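Local structure of 3',5'-cyclic-nucleotide phosphodiesterase 1 (Saccharomyces cerevisiae, 4OJV) at residues D123-H128 with T226-R231; N192-Q197 with I207-H212; F23-A28 with I36-G41; F4-L9 with D237-C242. The protein is a zinc-binding class II phosphodiesterase with a metallo-beta-lactamase-like fold of two facing mixed beta-sheets. All blocks are in the same frame, centred on the assembly; numbering follows the deposited sequence.

Contact 1: residues D123-H128 with T226-R231; sequences DYYITH and TFYIFR. With ZN (zinc ion), chain D.
The ring of Y228 packs against the chain at Y125-T127 and joins the two facing sheets of the metallo-beta-lactamase-like alpha-beta/beta-alpha sandwich: strand 121-125 belongs to one, strand 222-232 to the other. Y125 CB lies over one face of this ring, 3.8 Å from its centroid, in a CH-pi contact, while T226 CG2 comes over the opposite face near the rim. The phenol oxygen Y228 OH donates to I126 O at 2.8 Å, arriving from well above the carbonyl plane. Two T-shaped stacks complete the aromatic cluster. The edge of Y125 meets the face of Y228 with planes at 70°; the edge of F230 meets the face of Y125 with planes at 80°. T226 OG1 stands anti to its own carbonyl carbon (chi1 -44°) and donates to T127 O at 2.7 Å. A water donates to both I126 O and T226 OG1. Further out, D39 receives the N-H of T127, and H160 NE2 bonds to T127 O. T127 in turn positions the metal ligand: H128 ND1 donates, in its ring plane, to T127 OG1 at 3.0 Å, and H128 NE2 lies 2.2 Å from a zinc ion also bound by H130, H213 and D244.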
loop_
_atom_site.group_PDB
_atom_site.type_symbol
_atom_site.label_atom_id
_atom_site.label_comp_id
_atom_site.label_asym_id
_atom_site.label_seq_id
_atom_site.Cartn_x
_atom_site.Cartn_y
_atom_site.Cartn_z
ATOM N N ASP A 123 12.525 -14.065 6.047
ATOM C CA ASP A 123 13.591 -13.102 5.846
ATOM C C ASP A 123 13.208 -12.184 4.697
ATOM O O ASP A 123 12.785 -12.649 3.638
ATOM C CB ASP A 123 14.914 -13.803 5.466
ATOM C CG ASP A 123 15.488 -14.695 6.572
ATOM O OD1 ASP A 123 16.041 -14.182 7.558
ATOM O OD2 ASP A 123 15.450 -15.920 6.389
ATOM N N TYR A 124 13.382 -10.884 4.908
ATOM C CA TYR A 124 13.281 -9.883 3.851
ATOM C C TYR A 124 14.666 -9.324 3.576
ATOM O O TYR A 124 15.413 -9.043 4.524
ATOM C CB TYR A 124 12.411 -8.711 4.291
ATOM C CG TYR A 124 10.942 -8.969 4.502
ATOM C CD1 TYR A 124 10.477 -9.575 5.665
ATOM C CD2 TYR A 124 10.009 -8.552 3.558
ATOM C CE1 TYR A 124 9.119 -9.780 5.869
ATOM C CE2 TYR A 124 8.649 -8.746 3.757
ATOM C CZ TYR A 124 8.218 -9.360 4.914
ATOM O OH TYR A 124 6.874 -9.540 5.150
ATOM N N TYR A 125 14.985 -9.132 2.297
ATOM C CA TYR A 125 16.196 -8.430 1.886
ATOM C C TYR A 125 15.737 -7.148 1.222
ATOM O O TYR A 125 15.203 -7.168 0.115
ATOM C CB TYR A 125 17.036 -9.317 0.953
ATOM C CG TYR A 125 17.580 -10.515 1.693
ATOM C CD1 TYR A 125 16.841 -11.691 1.785
ATOM C CD2 TYR A 125 18.804 -10.452 2.357
ATOM C CE1 TYR A 125 17.324 -12.785 2.492
ATOM C CE2 TYR A 125 19.287 -11.531 3.071
ATOM C CZ TYR A 125 18.540 -12.687 3.139
ATOM O OH TYR A 125 19.013 -13.774 3.842
ATOM N N ILE A 126 15.912 -6.034 1.922
ATOM C CA ILE A 126 15.368 -4.753 1.482
ATOM C C ILE A 126 16.448 -3.978 0.745
ATOM O O ILE A 126 17.595 -3.912 1.203
ATOM C CB ILE A 126 14.814 -3.944 2.687
ATOM C CG1 ILE A 126 13.754 -4.762 3.451
ATOM C CG2 ILE A 126 14.256 -2.595 2.235
ATOM C CD1 ILE A 126 12.536 -5.177 2.642
ATOM N N THR A 127 16.083 -3.414 -0.405
ATOM C CA THR A 127 17.066 -2.724 -1.242
ATOM C C THR A 127 17.289 -1.273 -0.821
ATOM O O THR A 127 18.397 -0.754 -0.878
ATOM C CB THR A 127 16.676 -2.781 -2.734
ATOM O OG1 THR A 127 15.456 -2.046 -2.945
ATOM C CG2 THR A 127 16.554 -4.233 -3.218
ATOM N N HIS A 128 16.206 -0.611 -0.440
ATOM C CA HIS A 128 16.252 0.761 0.055
ATOM C C HIS A 128 14.951 1.052 0.749
ATOM O O HIS A 128 13.968 0.345 0.521
ATOM C CB HIS A 128 16.593 1.775 -1.047
ATOM C CG HIS A 128 15.519 1.964 -2.109
ATOM N ND1 HIS A 128 15.095 0.974 -2.939
ATOM C CD2 HIS A 128 14.826 3.115 -2.480
ATOM C CE1 HIS A 128 14.180 1.485 -3.805
ATOM N NE2 HIS A 128 14.020 2.797 -3.530
ATOM N N THR A 226 20.382 -1.082 -3.458
ATOM C CA THR A 226 21.125 -2.331 -3.325
ATOM C C THR A 226 20.755 -3.266 -4.458
ATOM O O THR A 226 19.591 -3.326 -4.863
ATOM C CB THR A 226 20.759 -3.038 -1.999
ATOM O OG1 THR A 226 20.719 -2.088 -0.927
ATOM C CG2 THR A 226 21.738 -4.164 -1.647
ATOM N N PHE A 227 21.757 -3.987 -4.958
ATOM C CA PHE A 227 21.560 -5.158 -5.804
ATOM C C PHE A 227 21.904 -6.385 -4.962
ATOM O O PHE A 227 22.915 -6.391 -4.244
ATOM C CB PHE A 227 22.535 -5.131 -6.978
ATOM C CG PHE A 227 22.158 -4.206 -8.122
ATOM C CD1 PHE A 227 21.124 -3.266 -8.051
ATOM C CD2 PHE A 227 22.903 -4.272 -9.299
ATOM C CE1 PHE A 227 20.838 -2.445 -9.138
ATOM C CE2 PHE A 227 22.624 -3.453 -10.378
ATOM C CZ PHE A 227 21.592 -2.537 -10.302
ATOM N N TYR A 228 21.069 -7.414 -5.041
ATOM C CA TYR A 228 21.334 -8.671 -4.352
ATOM C C TYR A 228 21.606 -9.794 -5.327
ATOM O O TYR A 228 20.803 -10.049 -6.228
ATOM C CB TYR A 228 20.125 -9.063 -3.506
ATOM C CG TYR A 228 19.922 -8.240 -2.259
ATOM C CD1 TYR A 228 20.696 -8.461 -1.124
ATOM C CD2 TYR A 228 18.931 -7.255 -2.199
ATOM C CE1 TYR A 228 20.503 -7.723 0.031
ATOM C CE2 TYR A 228 18.734 -6.508 -1.049
ATOM C CZ TYR A 228 19.522 -6.748 0.065
ATOM O OH TYR A 228 19.364 -6.031 1.231
ATOM N N ILE A 229 22.729 -10.482 -5.128
ATOM C CA ILE A 229 22.981 -11.755 -5.806
ATOM C C ILE A 229 22.576 -12.890 -4.873
ATOM O O ILE A 229 23.010 -12.926 -3.718
ATOM C CB ILE A 229 24.464 -11.945 -6.197
ATOM C CG1 ILE A 229 24.968 -10.737 -6.999
ATOM C CG2 ILE A 229 24.654 -13.263 -6.955
ATOM C CD1 ILE A 229 26.448 -10.774 -7.325
ATOM N N PHE A 230 21.748 -13.804 -5.372
ATOM C CA PHE A 230 21.454 -15.053 -4.668
ATOM C C PHE A 230 22.077 -16.193 -5.449
ATOM O O PHE A 230 21.802 -16.348 -6.632
ATOM C CB PHE A 230 19.946 -15.268 -4.487
ATOM C CG PHE A 230 19.299 -14.237 -3.607
ATOM C CD1 PHE A 230 18.809 -13.047 -4.143
ATOM C CD2 PHE A 230 19.231 -14.429 -2.229
ATOM C CE1 PHE A 230 18.235 -12.091 -3.320
ATOM C CE2 PHE A 230 18.659 -13.472 -1.403
ATOM C CZ PHE A 230 18.169 -12.300 -1.955
ATOM N N ARG A 231 22.916 -16.976 -4.773
ATOM C CA ARG A 231 23.610 -18.090 -5.414
ATOM C C ARG A 231 23.254 -19.406 -4.743
ATOM O O ARG A 231 23.441 -19.563 -3.535
ATOM C CB ARG A 231 25.120 -17.873 -5.381
ATOM C CG ARG A 231 25.920 -19.066 -5.909
ATOM C CD ARG A 231 27.382 -18.717 -6.137
ATOM N NE ARG A 231 28.007 -18.284 -4.896
ATOM C CZ ARG A 231 28.979 -17.386 -4.809
ATOM N NH1 ARG A 231 29.471 -16.818 -5.909
ATOM N NH2 ARG A 231 29.465 -17.059 -3.615
HETATM ZN ZN ZN D . 13.081 4.338 -4.747
HETATM O O HOH W 1 19.883 -2.419 1.683
HETATM O O HOH W 2 11.279 3.712 -4.663
#

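Contact 2: residues N192-Q197 with I207-H212; sequences NPKEVQ and IPFKVH
K194 overlaps the rim of the F209 ring, the two side chains crossing at about a right angle. K194 CA sits over one ring face, 4.3 Å from the centroid and displaced toward the rim, in a CH-pi contact; K194 CG touches the rim, 3.9 Å from F209 CE2. What brings the lysine there is a type II beta turn from N192 to E195, in which K194 takes the third position with positive phi (70°). Its amide points at the strand: K194 N donates to P208 O at 2.7 Å. The P208 ring is tucked into the same turn, with CG 3.5 Å from N192 O and CD 3.5 Å from E195 O. Beside it, V196 and I207 run side by side, V196 CG2 being 4.0 Å from I207 CD1. N192 ND2 donates to E195 OE1 at 3.2 Å and ties the two ends of the turn together. A final bend in the K194 chain (chi4 -62°) lets NZ donate to a water that also accepts from K210 N, and NZ forms a salt bridge with E259 of helix 256-267. That helix packs on this part of the strand: its Y263 and F260 meet the F209 ring, F260 edge-to-face. Strand 204-215 itself runs between strands 197-198 and 222-232, pairing with the latter through I207 to I229 and F209 to F227.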
loop_
_atom_site.group_PDB
_atom_site.type_symbol
_atom_site.label_atom_id
_atom_site.label_comp_id
_atom_site.label_asym_id
_atom_site.label_seq_id
_atom_site.Cartn_x
_atom_site.Cartn_y
_atom_site.Cartn_z
ATOM N N ASN A 192 27.045 -6.645 5.359
ATOM C CA ASN A 192 28.229 -5.965 4.851
ATOM C C ASN A 192 28.233 -5.988 3.331
ATOM O O ASN A 192 27.983 -7.035 2.730
ATOM C CB ASN A 192 29.505 -6.638 5.364
ATOM C CG ASN A 192 29.653 -6.544 6.868
ATOM O OD1 ASN A 192 29.376 -5.507 7.471
ATOM N ND2 ASN A 192 30.098 -7.632 7.483
ATOM N N PRO A 193 28.541 -4.842 2.699
ATOM C CA PRO A 193 28.560 -4.804 1.242
ATOM C C PRO A 193 29.674 -5.675 0.650
ATOM O O PRO A 193 30.774 -5.774 1.228
ATOM C CB PRO A 193 28.805 -3.321 0.931
ATOM C CG PRO A 193 29.524 -2.802 2.127
ATOM C CD PRO A 193 28.943 -3.553 3.291
ATOM N N LYS A 194 29.382 -6.294 -0.493
ATOM C CA LYS A 194 30.346 -7.087 -1.274
ATOM C C LYS A 194 30.754 -8.410 -0.622
ATOM O O LYS A 194 31.594 -9.126 -1.165
ATOM C CB LYS A 194 31.604 -6.269 -1.613
ATOM C CG LYS A 194 31.333 -4.885 -2.179
ATOM C CD LYS A 194 32.631 -4.179 -2.551
ATOM C CE LYS A 194 32.472 -2.670 -2.499
ATOM N NZ LYS A 194 31.464 -2.165 -3.472
ATOM N N GLU A 195 30.169 -8.731 0.528
ATOM C CA GLU A 195 30.550 -9.911 1.300
ATOM C C GLU A 195 29.559 -11.042 1.077
ATOM O O GLU A 195 28.340 -10.826 1.086
ATOM C CB GLU A 195 30.620 -9.552 2.785
ATOM C CG GLU A 195 31.270 -10.595 3.682
ATOM C CD GLU A 195 31.243 -10.183 5.142
ATOM O OE1 GLU A 195 30.197 -10.368 5.799
ATOM O OE2 GLU A 195 32.269 -9.670 5.633
ATOM N N VAL A 196 30.094 -12.241 0.861
ATOM C CA VAL A 196 29.284 -13.435 0.694
ATOM C C VAL A 196 28.742 -13.815 2.058
ATOM O O VAL A 196 29.496 -14.185 2.969
ATOM C CB VAL A 196 30.083 -14.611 0.079
ATOM C CG1 VAL A 196 29.220 -15.861 -0.019
ATOM C CG2 VAL A 196 30.626 -14.237 -1.292
ATOM N N GLN A 197 27.431 -13.689 2.198
ATOM C CA GLN A 197 26.758 -13.997 3.438
ATOM C C GLN A 197 25.800 -15.174 3.207
ATOM O O GLN A 197 25.517 -15.532 2.060
ATOM C CB GLN A 197 26.132 -12.705 3.998
ATOM C CG GLN A 197 27.224 -11.773 4.553
ATOM C CD GLN A 197 26.979 -10.270 4.383
ATOM O OE1 GLN A 197 26.858 -9.744 3.260
ATOM N NE2 GLN A 197 26.955 -9.562 5.507
ATOM N N ILE A 207 24.737 -11.965 -1.637
ATOM C CA ILE A 207 25.842 -11.024 -1.793
ATOM C C ILE A 207 25.255 -9.662 -2.181
ATOM O O ILE A 207 24.760 -9.505 -3.297
ATOM C CB ILE A 207 26.876 -11.482 -2.861
ATOM C CG1 ILE A 207 27.038 -13.016 -2.881
ATOM C CG2 ILE A 207 28.202 -10.771 -2.625
ATOM C CD1 ILE A 207 27.841 -13.544 -4.057
ATOM N N PRO A 208 25.295 -8.687 -1.256
ATOM C CA PRO A 208 24.700 -7.374 -1.522
ATOM C C PRO A 208 25.721 -6.339 -2.003
ATOM O O PRO A 208 26.862 -6.320 -1.522
ATOM C CB PRO A 208 24.162 -6.972 -0.150
ATOM C CG PRO A 208 25.139 -7.574 0.810
ATOM C CD PRO A 208 25.646 -8.845 0.170
ATOM N N PHE A 209 25.296 -5.491 -2.937
ATOM C CA PHE A 209 26.136 -4.437 -3.494
ATOM C C PHE A 209 25.370 -3.132 -3.486
ATOM O O PHE A 209 24.200 -3.088 -3.875
ATOM C CB PHE A 209 26.528 -4.789 -4.926
ATOM C CG PHE A 209 27.482 -5.943 -5.011
ATOM C CD1 PHE A 209 27.010 -7.251 -4.973
ATOM C CD2 PHE A 209 28.853 -5.724 -5.120
ATOM C CE1 PHE A 209 27.889 -8.324 -5.031
ATOM C CE2 PHE A 209 29.738 -6.797 -5.180
ATOM C CZ PHE A 209 29.249 -8.094 -5.134
ATOM N N LYS A 210 26.039 -2.064 -3.071
ATOM C CA LYS A 210 25.424 -0.753 -3.052
ATOM C C LYS A 210 25.439 -0.129 -4.451
ATOM O O LYS A 210 26.414 -0.267 -5.197
ATOM C CB LYS A 210 26.160 0.128 -2.052
ATOM C CG LYS A 210 25.447 1.416 -1.693
ATOM C CD LYS A 210 26.215 2.172 -0.617
ATOM C CE LYS A 210 27.448 2.854 -1.188
ATOM N NZ LYS A 210 28.226 3.591 -0.151
ATOM N N VAL A 211 24.354 0.559 -4.801
ATOM C CA VAL A 211 24.240 1.276 -6.073
ATOM C C VAL A 211 23.643 2.669 -5.822
ATOM O O VAL A 211 23.170 2.958 -4.713
ATOM C CB VAL A 211 23.417 0.494 -7.139
ATOM C CG1 VAL A 211 24.053 -0.855 -7.458
ATOM C CG2 VAL A 211 21.959 0.324 -6.716
ATOM N N HIS A 212 23.673 3.525 -6.842
ATOM C CA HIS A 212 23.083 4.864 -6.749
ATOM C C HIS A 212 21.635 4.900 -7.168
ATOM O O HIS A 212 21.239 4.240 -8.133
ATOM C CB HIS A 212 23.839 5.865 -7.610
ATOM C CG HIS A 212 25.275 6.069 -7.210
ATOM N ND1 HIS A 212 25.650 6.655 -6.056
ATOM C CD2 HIS A 212 26.436 5.733 -7.877
ATOM C CE1 HIS A 212 26.997 6.699 -6.003
ATOM N NE2 HIS A 212 27.474 6.135 -7.116
HETATM O O HOH W 3 28.840 -2.292 -2.603
#

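Contact 3: residues F23-A28 with I36-G41; sequences FILKPA and IAVDGG
Four backbone hydrogen bonds close the antiparallel hairpin of strands 22-27 and 35-38. F23 and V38 form one hydrogen-bonded pair, with F23 N to V38 O at 3.0 Å and V38 N to F23 O at 2.7 Å. L25 and I36 form the next, with L25 N to I36 O at 2.8 Å and I36 N to L25 O at 3.1 Å. Between them I24 and A37 make a non-hydrogen-bonded pair, supplemented by CA-H...O contacts such as I24 CA to I36 O at 3.2 Å. Side chains alternate accordingly. L25, I36, V38 and F23 share one face of the sheet; there L25 CD1 packs obliquely on V38 CG2 at 3.7 Å. I24 and A37 share the other face, where I24 CD1, folded back by a second torsion of -59°, reaches A37 CB at 3.8 Å. Where strand 35-38 ends, D39 OD2 accepts from H133 ND1 and bonds Q21 NE2, making D39 a second-shell support for a zinc ligand. K26 NZ, bonded to P27 O, also forms a salt bridge with E5. The hairpin lies inside its sheet, strand 4-8 pairing along 22-27 and strand 121-125 along 35-38, while F23, L25 and V38 press on strand 238-242 of the facing sheet.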
loop_
_atom_site.group_PDB
_atom_site.type_symbol
_atom_site.label_atom_id
_atom_site.label_comp_id
_atom_site.label_asym_id
_atom_site.label_seq_id
_atom_site.Cartn_x
_atom_site.Cartn_y
_atom_site.Cartn_z
ATOM N N PHE A 23 9.376 -9.418 -4.373
ATOM C CA PHE A 23 9.544 -10.711 -5.043
ATOM C C PHE A 23 9.779 -11.773 -3.987
ATOM O O PHE A 23 10.569 -11.565 -3.069
ATOM C CB PHE A 23 10.734 -10.650 -6.011
ATOM C CG PHE A 23 10.748 -9.413 -6.864
ATOM C CD1 PHE A 23 9.743 -9.165 -7.795
ATOM C CD2 PHE A 23 11.756 -8.474 -6.716
ATOM C CE1 PHE A 23 9.757 -8.006 -8.561
ATOM C CE2 PHE A 23 11.775 -7.318 -7.479
ATOM C CZ PHE A 23 10.777 -7.084 -8.406
ATOM N N ILE A 24 9.083 -12.903 -4.080
ATOM C CA ILE A 24 9.305 -14.034 -3.184
ATOM C C ILE A 24 10.210 -15.046 -3.882
ATOM O O ILE A 24 10.022 -15.338 -5.066
ATOM C CB ILE A 24 7.964 -14.698 -2.794
ATOM C CG1 ILE A 24 7.030 -13.706 -2.095
ATOM C CG2 ILE A 24 8.186 -15.964 -1.969
ATOM C CD1 ILE A 24 7.587 -13.104 -0.833
ATOM N N LEU A 25 11.174 -15.587 -3.144
ATOM C CA LEU A 25 12.103 -16.583 -3.678
ATOM C C LEU A 25 12.045 -17.868 -2.880
ATOM O O LEU A 25 11.962 -17.835 -1.644
ATOM C CB LEU A 25 13.540 -16.075 -3.598
ATOM C CG LEU A 25 13.882 -14.686 -4.129
ATOM C CD1 LEU A 25 15.357 -14.381 -3.921
ATOM C CD2 LEU A 25 13.514 -14.562 -5.595
ATOM N N LYS A 26 12.146 -18.995 -3.582
ATOM C CA LYS A 26 12.371 -20.286 -2.944
ATOM C C LYS A 26 13.074 -21.205 -3.937
ATOM O O LYS A 26 13.051 -20.962 -5.144
ATOM C CB LYS A 26 11.058 -20.915 -2.455
ATOM C CG LYS A 26 10.075 -21.260 -3.572
ATOM C CD LYS A 26 8.817 -21.965 -3.053
ATOM C CE LYS A 26 9.028 -23.439 -2.721
ATOM N NZ LYS A 26 9.385 -24.276 -3.905
ATOM N N PRO A 27 13.698 -22.287 -3.439
ATOM C CA PRO A 27 14.249 -23.277 -4.355
ATOM C C PRO A 27 13.140 -23.911 -5.183
ATOM O O PRO A 27 12.016 -24.083 -4.702
ATOM C CB PRO A 27 14.859 -24.322 -3.413
ATOM C CG PRO A 27 15.149 -23.576 -2.153
ATOM C CD PRO A 27 14.001 -22.612 -2.032
ATOM N N ALA A 28 13.456 -24.263 -6.424
ATOM C CA ALA A 28 12.495 -24.959 -7.266
ATOM C C ALA A 28 12.097 -26.308 -6.669
ATOM O O ALA A 28 12.914 -26.992 -6.038
ATOM C CB ALA A 28 13.056 -25.144 -8.661
ATOM N N ILE A 36 11.794 -16.483 1.155
ATOM C CA ILE A 36 12.533 -15.225 1.238
ATOM C C ILE A 36 11.759 -14.160 0.469
ATOM O O ILE A 36 11.210 -14.449 -0.592
ATOM C CB ILE A 36 13.954 -15.359 0.611
ATOM C CG1 ILE A 36 14.886 -16.145 1.547
ATOM C CG2 ILE A 36 14.517 -13.989 0.222
ATOM C CD1 ILE A 36 16.209 -16.491 0.903
ATOM N N ALA A 37 11.720 -12.933 0.979
ATOM C CA ALA A 37 11.215 -11.795 0.213
ATOM C C ALA A 37 12.367 -10.860 -0.145
ATOM O O ALA A 37 13.221 -10.565 0.699
ATOM C CB ALA A 37 10.160 -11.043 1.009
ATOM N N VAL A 38 12.395 -10.393 -1.392
ATOM C CA VAL A 38 13.233 -9.265 -1.763
ATOM C C VAL A 38 12.324 -8.067 -1.889
ATOM O O VAL A 38 11.379 -8.059 -2.685
ATOM C CB VAL A 38 14.039 -9.490 -3.055
ATOM C CG1 VAL A 38 14.973 -8.306 -3.282
ATOM C CG2 VAL A 38 14.821 -10.795 -2.980
ATOM N N ASP A 39 12.636 -7.054 -1.083
ATOM C CA ASP A 39 11.771 -5.906 -0.885
ATOM C C ASP A 39 10.436 -6.266 -0.238
ATOM O O ASP A 39 10.161 -7.438 0.067
ATOM C CB ASP A 39 11.681 -5.018 -2.129
ATOM C CG ASP A 39 12.880 -4.091 -2.240
ATOM O OD1 ASP A 39 13.513 -3.841 -1.180
ATOM O OD2 ASP A 39 13.176 -3.607 -3.350
ATOM N N GLY A 40 9.625 -5.249 -0.001
ATOM C CA GLY A 40 8.515 -5.369 0.923
ATOM C C GLY A 40 7.372 -4.453 0.577
ATOM O O GLY A 40 6.668 -3.974 1.468
ATOM N N GLY A 41 7.151 -4.237 -0.718
ATOM C CA GLY A 41 5.936 -3.564 -1.191
ATOM C C GLY A 41 4.760 -4.550 -1.078
ATOM O O GLY A 41 4.308 -4.855 0.034
#

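Contact 4: residues F4-L9 with D237-C242; sequences FEITIL and DCIIVC
I239 lies over one face of the F4 ring, the two side chains running in opposite directions. I239 CG1 stands 4.0 Å from the ring centroid and only 4° off its normal, an almost central CH-pi contact. The torsion that places CG1 between the backbone N and the carbonyl carbon (chi1 53°) also directs CG2 to the rim, 3.6 Å from F4 CD2. From CG1 the extended chain carries CD1 on to I6, where the two methyls meet tip to tip, I6 CD1 to I239 CD1 at 3.8 Å. At the far end of the F4 ring, D237 O lies at the edge near the ring plane, 3.4 Å from F4 CZ. The aspartate carboxylate is held by H272 and K274. The short strands 4-8 and 238-242 run at 22° to one another, their axes 9.4 Å apart; they meet through side chains rather than backbone pairing, as expected where the two sheets of an alpha-beta/beta-alpha sandwich face each other, and all touching residues are buried. Around this core, W204 meets F4 edge-to-face and F230 of strand 222-232 packs on I239. In their own sheets, strand 4-8 lies between 22-27 and 365-368, and strand 238-242 between 222-232 and 273-279.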
loop_
_atom_site.group_PDB
_atom_site.type_symbol
_atom_site.label_atom_id
_atom_site.label_comp_id
_atom_site.label_asym_id
_atom_site.label_seq_id
_atom_site.Cartn_x
_atom_site.Cartn_y
_atom_site.Cartn_z
ATOM N N PHE A 4 15.495 -21.831 -9.325
ATOM C CA PHE A 4 14.778 -20.813 -8.545
ATOM C C PHE A 4 13.324 -20.688 -8.953
ATOM O O PHE A 4 13.001 -20.726 -10.142
ATOM C CB PHE A 4 15.436 -19.445 -8.735
ATOM C CG PHE A 4 16.866 -19.374 -8.270
ATOM C CD1 PHE A 4 17.164 -19.177 -6.930
ATOM C CD2 PHE A 4 17.913 -19.476 -9.182
ATOM C CE1 PHE A 4 18.480 -19.099 -6.501
ATOM C CE2 PHE A 4 19.233 -19.394 -8.763
ATOM C CZ PHE A 4 19.519 -19.204 -7.422
ATOM N N GLU A 5 12.454 -20.492 -7.965
ATOM C CA GLU A 5 11.088 -20.045 -8.210
ATOM C C GLU A 5 10.944 -18.631 -7.663
ATOM O O GLU A 5 11.246 -18.377 -6.488
ATOM C CB GLU A 5 10.062 -20.966 -7.549
ATOM C CG GLU A 5 10.024 -22.352 -8.171
ATOM C CD GLU A 5 9.082 -23.324 -7.471
ATOM O OE1 GLU A 5 9.058 -24.505 -7.887
ATOM O OE2 GLU A 5 8.378 -22.920 -6.521
ATOM N N ILE A 6 10.498 -17.716 -8.520
ATOM C CA ILE A 6 10.345 -16.312 -8.143
ATOM C C ILE A 6 8.881 -15.930 -8.291
ATOM O O ILE A 6 8.353 -15.929 -9.404
ATOM C CB ILE A 6 11.202 -15.373 -9.019
ATOM C CG1 ILE A 6 12.687 -15.779 -9.006
ATOM C CG2 ILE A 6 11.015 -13.929 -8.558
ATOM C CD1 ILE A 6 13.560 -14.872 -9.852
ATOM N N THR A 7 8.224 -15.621 -7.175
ATOM C CA THR A 7 6.842 -15.165 -7.212
ATOM C C THR A 7 6.851 -13.638 -7.264
ATOM O O THR A 7 7.381 -12.988 -6.366
ATOM C CB THR A 7 6.046 -15.619 -5.974
ATOM O OG1 THR A 7 6.266 -17.012 -5.721
ATOM C CG2 THR A 7 4.562 -15.377 -6.194
ATOM N N ILE A 8 6.263 -13.078 -8.311
ATOM C CA ILE A 8 6.178 -11.629 -8.454
ATOM C C ILE A 8 4.946 -11.136 -7.706
ATOM O O ILE A 8 3.828 -11.269 -8.197
ATOM C CB ILE A 8 6.110 -11.200 -9.932
ATOM C CG1 ILE A 8 7.211 -11.884 -10.753
ATOM C CG2 ILE A 8 6.172 -9.678 -10.036
ATOM C CD1 ILE A 8 8.619 -11.469 -10.418
ATOM N N LEU A 9 5.137 -10.615 -6.495
ATOM C CA LEU A 9 4.011 -10.042 -5.758
ATOM C C LEU A 9 3.708 -8.634 -6.219
ATOM O O LEU A 9 2.543 -8.238 -6.296
ATOM C CB LEU A 9 4.233 -10.074 -4.245
ATOM C CG LEU A 9 4.324 -11.455 -3.610
ATOM C CD1 LEU A 9 4.354 -11.336 -2.100
ATOM C CD2 LEU A 9 3.186 -12.377 -4.038
ATOM N N ASP A 237 24.150 -21.893 -9.734
ATOM C CA ASP A 237 23.248 -20.964 -10.423
ATOM C C ASP A 237 22.904 -19.764 -9.551
ATOM O O ASP A 237 22.766 -19.882 -8.330
ATOM C CB ASP A 237 21.964 -21.658 -10.867
ATOM C CG ASP A 237 22.145 -22.521 -12.106
ATOM O OD1 ASP A 237 23.267 -22.603 -12.660
ATOM O OD2 ASP A 237 21.133 -23.118 -12.521
ATOM N N CYS A 238 22.780 -18.607 -10.196
ATOM C CA CYS A 238 22.514 -17.348 -9.517
ATOM C C CYS A 238 21.378 -16.580 -10.160
ATOM O O CYS A 238 21.123 -16.692 -11.365
ATOM C CB CYS A 238 23.736 -16.438 -9.574
ATOM S SG CYS A 238 25.226 -17.141 -8.860
ATOM N N ILE A 239 20.718 -15.765 -9.344
ATOM C CA ILE A 239 19.848 -14.712 -9.846
ATOM C C ILE A 239 20.278 -13.394 -9.211
ATOM O O ILE A 239 20.818 -13.373 -8.107
ATOM C CB ILE A 239 18.351 -14.993 -9.579
ATOM C CG1 ILE A 239 18.109 -15.290 -8.089
ATOM C CG2 ILE A 239 17.832 -16.094 -10.501
ATOM C CD1 ILE A 239 16.652 -15.366 -7.690
ATOM N N ILE A 240 20.038 -12.303 -9.929
ATOM C CA ILE A 240 20.320 -10.959 -9.441
ATOM C C ILE A 240 18.978 -10.251 -9.303
ATOM O O ILE A 240 18.197 -10.218 -10.248
ATOM C CB ILE A 240 21.226 -10.181 -10.416
ATOM C CG1 ILE A 240 22.590 -10.867 -10.539
ATOM C CG2 ILE A 240 21.380 -8.725 -9.983
ATOM C CD1 ILE A 240 23.457 -10.339 -11.668
ATOM N N VAL A 241 18.706 -9.718 -8.116
ATOM C CA VAL A 241 17.438 -9.042 -7.862
ATOM C C VAL A 241 17.774 -7.632 -7.394
ATOM O O VAL A 241 18.429 -7.455 -6.364
ATOM C CB VAL A 241 16.562 -9.800 -6.833
ATOM C CG1 VAL A 241 15.190 -9.157 -6.748
ATOM C CG2 VAL A 241 16.419 -11.272 -7.208
ATOM N N CYS A 242 17.298 -6.635 -8.137
ATOM C CA CYS A 242 17.790 -5.262 -7.997
ATOM C C CYS A 242 16.810 -4.313 -7.329
ATOM O O CYS A 242 15.596 -4.367 -7.559
ATOM C CB CYS A 242 18.124 -4.683 -9.377
ATOM S SG CYS A 242 19.332 -5.635 -10.319
#

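Contacts 1 and 4 both span the interface between the two mixed sheets, their centres about 10 Å apart, and contact 3 knits the first sheet between them. Strands 4-8, 22-27, 35-38 and 121-125 are successive neighbours there; 204-215, 222-232 and 238-242 are successive in the other sheet. Contact 2 lies on that second sheet, about 17 Å, centre to centre, from contacts 3 and 4, and joins contact 1 through the 204-215 and 222-232 pairing. Along the chain, contact 4 encloses the rest: contact 3 closes first, then contact 1 opens with contact 2 nested inside. Residues far apart in sequence thus build one sandwich, with the zinc ligand H128 at the end of contact 1.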